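Local coordinates for protein beta-lactamase (Chitinophaga pinensis, PDB 6N36) that probably hydrolyses the beta-lactam ring of antibiotics as a zinc-dependent enzyme of the metallo-beta-lactamase superfamily, with two metal sites occupied by zinc, at residues Lys46-Ile51 against Phe73-Ile78; Gly27-Ile32 against Phe167-Lys172; Asn184-Leu189 against Tyr209-Met214. One frame throughout, in Å; residues are numbered along the deposited sequence. Where two conformers were deposited one is given.

How the contacts relate
From the N terminus the chain first enters contact 2, where 27-32 belongs to the seven-stranded sheet; its partner, 167-172, follows 135 residues later on the five-stranded sheet. Contact 1 is nested inside that long loop and closes a shorter one, joining the parallel strands 48-51 and 76-80 of a beta-alpha-beta unit through helix 58-69. The two touch, Leu-50 packing on Ile-32 and Ile-51 on Phe-167. Contact 3 opens only after both have closed; its centre lies about 28 Å from that of contact 1, across the centre of the chain. Contact 2 joins the two sheets of the alpha-beta-beta-alpha sandwich, contact 1 lies within one of them, and contact 3 fixes the loop behind strand 177-182 to helix 203-215.

Contact 1 (Lys46-Ile51 against Phe73-Ile78); sequences KGHILI and FKDIRI
With CG beside its own backbone N (chi1 -45°), His-48 brings its imidazole alongside Asp-75 at a slant, NE2 coming 3.6 Å from Asp-75 CB. The carboxylate of Asp-75, swung likewise toward its backbone N (chi1 -74°), stands steeply to the ring, the planes 76° apart. One water joins the two groups: it lies in the plane of the imidazole, 2.9 Å from His-48 NE2, and donates to Asp-75 OD2. The backbones pair as parallel strands, but the register shifts by one between His-48/Ile-76 and Ile-49/Ile-78. At this beta bulge His-48 O is gripped twice, by Arg-77 N at 2.8 Å and by Ile-78 N at 3.3 Å, both donors in the carbonyl plane, while His-48 N binds Asp-75 O and Leu-50 N binds Ile-78 O at 3.0 Å. Gly-47 CA passes 3.4 Å from Asp-75 O, with Arg-77 CG close by. Ile-49 and Ile-78 lie side by side on one face of the sheet, CG1 of Ile-49 4.2 Å from CB of Ile-78. His-48 and Ile-76 occupy the other face, against Met-66 of helix 58-69, which connects these strands in a beta-alpha-beta unit, whereas Ile-49 and Ile-78 meet strand 144-147 of the second sheet.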
# COMPACT_ATOMS: atom_id res chain seq x y z
N LYS A 46 -5.74 -6.72 20.41
CA LYS A 46 -7.06 -7.17 19.91
C LYS A 46 -6.96 -7.76 18.51
O LYS A 46 -8.03 -8.05 17.92
CB LYS A 46 -8.02 -5.97 19.95
CG LYS A 46 -8.44 -5.51 21.34
CD LYS A 46 -9.70 -6.21 21.88
CE LYS A 46 -10.01 -5.96 23.34
NZ LYS A 46 -10.56 -7.15 24.03
N GLY A 47 -5.75 -7.93 18.01
CA GLY A 47 -5.58 -8.45 16.65
C GLY A 47 -4.81 -7.49 15.78
O GLY A 47 -4.45 -6.40 16.20
N HIS A 48 -4.58 -7.88 14.53
CA HIS A 48 -3.62 -7.14 13.69
C HIS A 48 -4.29 -6.55 12.46
O HIS A 48 -5.34 -7.02 12.03
CB HIS A 48 -2.51 -8.10 13.24
CG HIS A 48 -1.98 -8.99 14.32
ND1 HIS A 48 -1.69 -8.49 15.59
CD2 HIS A 48 -1.71 -10.31 14.34
CE1 HIS A 48 -1.24 -9.48 16.33
NE2 HIS A 48 -1.22 -10.63 15.59
N ILE A 49 -3.62 -5.55 11.94
CA ILE A 49 -3.98 -4.87 10.67
C ILE A 49 -2.89 -5.28 9.67
O ILE A 49 -1.67 -5.10 9.93
CB ILE A 49 -4.10 -3.36 10.83
CG1 ILE A 49 -5.02 -2.95 11.99
CG2 ILE A 49 -4.50 -2.73 9.50
CD1 ILE A 49 -4.27 -2.55 13.23
N LEU A 50 -3.32 -5.70 8.48
CA LEU A 50 -2.40 -5.95 7.32
C LEU A 50 -2.66 -4.91 6.25
O LEU A 50 -3.82 -4.75 5.85
CB LEU A 50 -2.67 -7.33 6.75
CG LEU A 50 -1.85 -7.66 5.49
CD1 LEU A 50 -0.39 -7.80 5.83
CD2 LEU A 50 -2.43 -8.90 4.81
N ILE A 51 -1.60 -4.21 5.84
CA ILE A 51 -1.67 -3.30 4.67
C ILE A 51 -0.94 -3.98 3.51
O ILE A 51 0.27 -4.11 3.56
CB ILE A 51 -1.06 -1.93 4.99
CG1 ILE A 51 -1.71 -1.27 6.22
CG2 ILE A 51 -1.18 -1.07 3.75
CD1 ILE A 51 -1.00 -0.00 6.67
N PHE A 73 -1.06 -15.63 11.80
CA PHE A 73 -1.81 -15.13 10.62
C PHE A 73 -3.30 -14.99 10.92
O PHE A 73 -3.93 -14.03 10.53
CB PHE A 73 -1.57 -16.15 9.53
CG PHE A 73 -2.17 -15.89 8.18
CD1 PHE A 73 -1.79 -14.82 7.40
CD2 PHE A 73 -3.06 -16.80 7.65
CE1 PHE A 73 -2.31 -14.62 6.14
CE2 PHE A 73 -3.56 -16.62 6.37
CZ PHE A 73 -3.15 -15.56 5.61
N LYS A 74 -3.90 -15.97 11.60
CA LYS A 74 -5.35 -15.96 11.82
C LYS A 74 -5.75 -14.87 12.82
O LYS A 74 -6.96 -14.65 12.98
CB LYS A 74 -5.84 -17.38 12.16
CG LYS A 74 -5.90 -18.28 10.93
CD LYS A 74 -6.26 -19.76 11.20
CE LYS A 74 -5.74 -20.66 10.09
NZ LYS A 74 -6.26 -22.06 10.13
N ASP A 75 -4.81 -14.13 13.39
CA ASP A 75 -5.11 -12.97 14.29
C ASP A 75 -5.20 -11.67 13.50
O ASP A 75 -5.53 -10.66 14.10
CB ASP A 75 -4.08 -12.88 15.40
CG ASP A 75 -4.22 -13.95 16.46
OD1 ASP A 75 -5.39 -14.43 16.64
OD2 ASP A 75 -3.21 -14.29 17.08
N ILE A 76 -5.01 -11.68 12.18
CA ILE A 76 -5.31 -10.48 11.34
C ILE A 76 -6.82 -10.23 11.39
O ILE A 76 -7.59 -11.19 11.12
CB ILE A 76 -4.83 -10.66 9.93
CG1 ILE A 76 -3.32 -10.80 9.89
CG2 ILE A 76 -5.37 -9.54 9.02
CD1 ILE A 76 -2.84 -11.26 8.53
N ARG A 77 -7.21 -9.04 11.80
CA ARG A 77 -8.63 -8.67 11.91
C ARG A 77 -9.07 -7.67 10.83
O ARG A 77 -10.28 -7.61 10.58
CB ARG A 77 -8.93 -8.07 13.29
CG ARG A 77 -8.81 -9.06 14.44
CD ARG A 77 -9.95 -10.07 14.53
NE ARG A 77 -9.63 -11.04 15.58
CZ ARG A 77 -9.02 -12.21 15.36
NH1 ARG A 77 -8.72 -12.59 14.11
NH2 ARG A 77 -8.68 -12.99 16.39
N ILE A 78 -8.15 -6.85 10.34
CA ILE A 78 -8.46 -5.79 9.35
C ILE A 78 -7.50 -5.93 8.18
O ILE A 78 -6.29 -6.01 8.40
CB ILE A 78 -8.38 -4.42 10.00
CG1 ILE A 78 -9.35 -4.33 11.18
CG2 ILE A 78 -8.63 -3.35 8.94
CD1 ILE A 78 -9.32 -3.03 11.90
O HOH W 1 -0.76 -13.23 16.69

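Contact 2 (Gly27-Ile32 against Phe167-Lys172)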
# COMPACT_ATOMS: atom_id res chain seq x y z
N GLY A 27 8.25 0.34 16.68
CA GLY A 27 7.12 0.00 17.55
C GLY A 27 6.50 -1.34 17.16
O GLY A 27 7.24 -2.33 16.93
N ASN A 28 5.18 -1.32 17.01
CA ASN A 28 4.33 -2.47 16.64
C ASN A 28 4.10 -2.56 15.12
O ASN A 28 3.13 -3.22 14.71
CB ASN A 28 3.02 -2.44 17.43
CG ASN A 28 2.20 -1.18 17.23
OD1 ASN A 28 2.73 -0.05 17.15
ND2 ASN A 28 0.91 -1.35 17.16
N LEU A 29 4.89 -1.87 14.33
CA LEU A 29 4.81 -1.93 12.85
C LEU A 29 5.95 -2.77 12.30
O LEU A 29 7.14 -2.50 12.62
CB LEU A 29 4.89 -0.52 12.28
CG LEU A 29 5.05 -0.45 10.78
CD1 LEU A 29 3.83 -0.97 10.03
CD2 LEU A 29 5.38 0.97 10.33
N TYR A 30 5.61 -3.78 11.56
CA TYR A 30 6.55 -4.78 11.02
C TYR A 30 6.43 -4.78 9.49
O TYR A 30 5.32 -4.65 8.90
CB TYR A 30 6.25 -6.18 11.53
CG TYR A 30 6.37 -6.30 13.03
CD1 TYR A 30 5.32 -5.91 13.85
CD2 TYR A 30 7.52 -6.76 13.63
CE1 TYR A 30 5.42 -5.95 15.23
CE2 TYR A 30 7.61 -6.86 15.02
CZ TYR A 30 6.57 -6.41 15.82
OH TYR A 30 6.61 -6.50 17.21
N TYR A 31 7.56 -5.06 8.86
CA TYR A 31 7.68 -5.33 7.42
C TYR A 31 7.58 -6.84 7.22
O TYR A 31 8.36 -7.59 7.80
CB TYR A 31 9.01 -4.85 6.84
CG TYR A 31 9.07 -4.95 5.33
CD1 TYR A 31 8.60 -3.92 4.53
CD2 TYR A 31 9.54 -6.10 4.69
CE1 TYR A 31 8.62 -4.01 3.16
CE2 TYR A 31 9.58 -6.18 3.31
CZ TYR A 31 9.16 -5.11 2.54
OH TYR A 31 9.15 -5.17 1.17
N ILE A 32 6.62 -7.33 6.45
CA ILE A 32 6.44 -8.78 6.17
C ILE A 32 6.32 -9.03 4.65
O ILE A 32 5.81 -10.08 4.26
CB ILE A 32 5.25 -9.37 6.94
CG1 ILE A 32 3.90 -8.70 6.62
CG2 ILE A 32 5.56 -9.33 8.42
CD1 ILE A 32 2.73 -9.50 7.13
N PHE A 167 -1.76 5.87 4.40
CA PHE A 167 -2.18 5.65 5.79
C PHE A 167 -1.17 6.33 6.71
O PHE A 167 0.05 6.21 6.52
CB PHE A 167 -2.30 4.16 6.12
CG PHE A 167 -3.29 3.45 5.24
CD1 PHE A 167 -4.65 3.58 5.47
CD2 PHE A 167 -2.87 2.66 4.18
CE1 PHE A 167 -5.57 2.96 4.66
CE2 PHE A 167 -3.80 2.03 3.37
CZ PHE A 167 -5.15 2.16 3.61
N LEU A 168 -1.70 7.08 7.68
CA LEU A 168 -0.89 7.77 8.72
C LEU A 168 -1.30 7.19 10.06
O LEU A 168 -2.52 7.06 10.36
CB LEU A 168 -1.23 9.27 8.72
CG LEU A 168 -0.59 10.16 7.67
CD1 LEU A 168 -1.41 11.47 7.60
CD2 LEU A 168 0.84 10.54 8.05
N PHE A 169 -0.31 6.94 10.90
CA PHE A 169 -0.58 6.39 12.26
C PHE A 169 0.64 6.60 13.13
O PHE A 169 1.81 6.54 12.69
CB PHE A 169 -0.97 4.90 12.23
CG PHE A 169 -0.05 4.02 11.42
CD1 PHE A 169 -0.21 3.93 10.05
CD2 PHE A 169 1.00 3.34 11.99
CE1 PHE A 169 0.64 3.15 9.30
CE2 PHE A 169 1.87 2.57 11.24
CZ PHE A 169 1.69 2.48 9.89
N ASP A 170 0.36 6.71 14.42
CA ASP A 170 1.40 6.78 15.47
C ASP A 170 1.72 5.38 15.99
O ASP A 170 0.78 4.57 16.23
CB ASP A 170 0.94 7.66 16.64
CG ASP A 170 0.84 9.13 16.27
OD1 ASP A 170 1.37 9.55 15.20
OD2 ASP A 170 0.23 9.89 17.08
N VAL A 171 3.01 5.10 16.13
CA VAL A 171 3.50 3.89 16.85
C VAL A 171 4.38 4.35 18.02
O VAL A 171 5.13 5.33 17.89
CB VAL A 171 4.25 2.89 15.95
CG1 VAL A 171 3.35 2.44 14.81
CG2 VAL A 171 5.54 3.44 15.40
N LYS A 172 4.33 3.59 19.09
CA LYS A 172 5.09 3.87 20.34
C LYS A 172 6.10 2.75 20.56
O LYS A 172 5.70 1.59 20.44
CB LYS A 172 4.11 3.86 21.51
CG LYS A 172 3.08 4.98 21.52
CD LYS A 172 2.12 4.83 22.68
CE LYS A 172 1.27 6.06 22.93
NZ LYS A 172 0.13 5.70 23.80
O HOH W 2 2.24 1.63 19.15
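Apolar packing joins Leu-29 to Phe-169 and Val-171, three residues whose side chains all start out across the interface. The Leu-29 side chain, with CG turned beside its carbonyl carbon (chi1 170°), crosses that of Phe-169 at about a right angle and brings CD2 to the ring edge, 4.0 Å from Phe-169 CE2. Val-171 CG1 lies in the ring plane at the neighbouring side of the rim, by CD2 and CE2, and approaches Leu-29 CB to 4.2 Å. Asn-28 OD1 rests 3.5 Å from the same methyl, Val-171 CG1. At Gly-27 the backbone itself does the touching: its CA is 3.6 Å from Lys-172 O.

Polar contact across the interface passes through water. Asn-28 OD1 accepts from a water at 2.7 Å, which in turn accepts from Lys-172 N at 2.9 Å; the other end of the amide, ND2, is held by Thr-43 O. No direct hydrogen bond links the segments, as expected where the two sheets of the metallo-beta-lactamase alpha-beta-beta-alpha sandwich meet face to face. Strand 29-31 lies between 23-26 and 40-42 in its sheet, while 165-172 runs between 150-156 and 177-182; Met-150 of strand 150-156 touches Phe-169, and Val-180 of strand 177-182 touches Leu-29.

Contact 3 (Asn184-Leu189 against Tyr209-Met214); sequences NIPSIL and YTLKAM
Pro-186, the centre of an inverse gamma turn (phi -80°, psi 60°), drives the edge of its ring into one side of helix 203-215, at Thr-210 to Met-214, and three successive ring carbons each meet a different helix residue. CB touches Thr-210 CG2 at 3.9 Å, CG meets Leu-211 CD2 at 3.7 Å, and CD lies 3.8 Å from Met-214 SD. The partners are spaced at positions i, i+1 and i+4 along the helix, so the proline sits against neighbouring turns. The ring and the thioether chain of Met-214 run past one another, oppositely directed, while Leu-211 approaches at a slant. With chi2 extended, the Met-214 chain bends at its last torsion (chi3 76°), carrying CE to 3.4 Å from Asn-184 O. No hydrogen bond joins the segments; Thr-210 OG1 and Asn-184 OD1 find their partners outside them. Thr-210 OG1 bonds to Pro-158 O and to Asp-206 O of its own helix.

Asn-184 OD1 bonds to ND1 of His-83, a zinc ligand, and Ser-187 O to ND1 of His-160, another ligand of the same zinc; this second shell is consistent with orienting both imidazoles. The loop 184-189, following strand 177-182, is thus lodged between the metal centre, helix 203-215 and the long helix 250-268, whose Val-256 meets Ile-185 and whose Gln-261 meets Leu-211.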
# COMPACT_ATOMS: atom_id res chain seq x y z
N ASN A 184 1.23 6.05 -0.76
CA ASN A 184 1.04 5.57 -2.14
C ASN A 184 1.57 6.62 -3.10
O ASN A 184 0.98 7.62 -3.32
CB ASN A 184 -0.41 5.20 -2.43
CG ASN A 184 -0.44 4.28 -3.62
OD1 ASN A 184 -0.26 3.06 -3.47
ND2 ASN A 184 -0.63 4.84 -4.83
N ILE A 185 2.70 6.32 -3.70
CA ILE A 185 3.44 7.31 -4.54
C ILE A 185 2.65 7.46 -5.83
O ILE A 185 2.14 6.50 -6.40
CB ILE A 185 4.88 6.82 -4.77
CG1 ILE A 185 5.69 6.83 -3.47
CG2 ILE A 185 5.57 7.65 -5.87
CD1 ILE A 185 5.75 8.12 -2.72
N PRO A 186 2.43 8.70 -6.29
CA PRO A 186 1.59 8.96 -7.46
C PRO A 186 2.32 8.73 -8.79
O PRO A 186 2.47 9.62 -9.60
CB PRO A 186 1.18 10.41 -7.25
CG PRO A 186 2.38 11.01 -6.58
CD PRO A 186 2.80 9.95 -5.59
N SER A 187 2.76 7.50 -8.99
CA SER A 187 3.36 7.09 -10.27
C SER A 187 2.31 7.08 -11.38
O SER A 187 1.16 6.77 -11.15
CB SER A 187 4.10 5.79 -10.14
OG SER A 187 3.22 4.76 -9.80
N ILE A 188 2.71 7.47 -12.57
CA ILE A 188 1.87 7.60 -13.79
C ILE A 188 2.31 6.52 -14.77
O ILE A 188 3.51 6.55 -15.15
CB ILE A 188 2.03 9.01 -14.36
CG1 ILE A 188 1.70 10.08 -13.31
CG2 ILE A 188 1.10 9.13 -15.57
CD1 ILE A 188 2.16 11.51 -13.70
N LEU A 189 1.40 5.67 -15.22
CA LEU A 189 1.73 4.60 -16.18
C LEU A 189 1.86 5.24 -17.57
O LEU A 189 1.31 6.35 -17.85
CB LEU A 189 0.66 3.51 -16.19
CG LEU A 189 0.57 2.69 -14.90
CD1 LEU A 189 -0.45 1.57 -15.05
CD2 LEU A 189 1.92 2.14 -14.54
N TYR A 209 -4.10 17.04 -7.62
CA TYR A 209 -4.53 17.15 -6.22
C TYR A 209 -3.57 16.36 -5.33
O TYR A 209 -3.02 16.87 -4.31
CB TYR A 209 -5.99 16.70 -6.02
CG TYR A 209 -6.32 16.45 -4.57
CD1 TYR A 209 -6.67 17.48 -3.73
CD2 TYR A 209 -6.16 15.21 -3.98
CE1 TYR A 209 -6.86 17.29 -2.40
CE2 TYR A 209 -6.36 14.98 -2.64
CZ TYR A 209 -6.81 16.02 -1.84
OH TYR A 209 -6.98 15.86 -0.49
N THR A 210 -3.31 15.11 -5.70
CA THR A 210 -2.49 14.21 -4.86
C THR A 210 -1.08 14.75 -4.72
O THR A 210 -0.51 14.68 -3.60
CB THR A 210 -2.53 12.83 -5.49
OG1 THR A 210 -3.86 12.35 -5.30
CG2 THR A 210 -1.52 11.89 -4.88
N LEU A 211 -0.47 15.23 -5.81
CA LEU A 211 0.92 15.74 -5.68
C LEU A 211 0.98 16.87 -4.65
O LEU A 211 1.91 16.88 -3.82
CB LEU A 211 1.40 16.16 -7.06
CG LEU A 211 1.77 14.99 -7.96
CD1 LEU A 211 1.69 15.38 -9.42
CD2 LEU A 211 3.14 14.47 -7.57
N LYS A 212 0.01 17.76 -4.65
CA LYS A 212 -0.01 18.88 -3.67
C LYS A 212 -0.31 18.35 -2.26
O LYS A 212 0.38 18.71 -1.29
CB LYS A 212 -1.01 19.94 -4.11
CG LYS A 212 -0.64 20.65 -5.40
CD LYS A 212 -1.62 21.69 -5.87
CE LYS A 212 -2.88 21.10 -6.45
NZ LYS A 212 -3.87 22.14 -6.82
N ALA A 213 -1.29 17.46 -2.14
CA ALA A 213 -1.79 16.93 -0.87
C ALA A 213 -0.67 16.14 -0.16
O ALA A 213 -0.44 16.32 1.04
CB ALA A 213 -3.00 16.09 -1.10
N MET A 214 0.06 15.31 -0.90
CA MET A 214 1.12 14.49 -0.30
C MET A 214 2.29 15.39 0.13
O MET A 214 2.90 15.07 1.15
CB MET A 214 1.53 13.39 -1.29
CG MET A 214 0.40 12.40 -1.47
SD MET A 214 0.96 10.96 -2.44
CE MET A 214 1.91 10.12 -1.17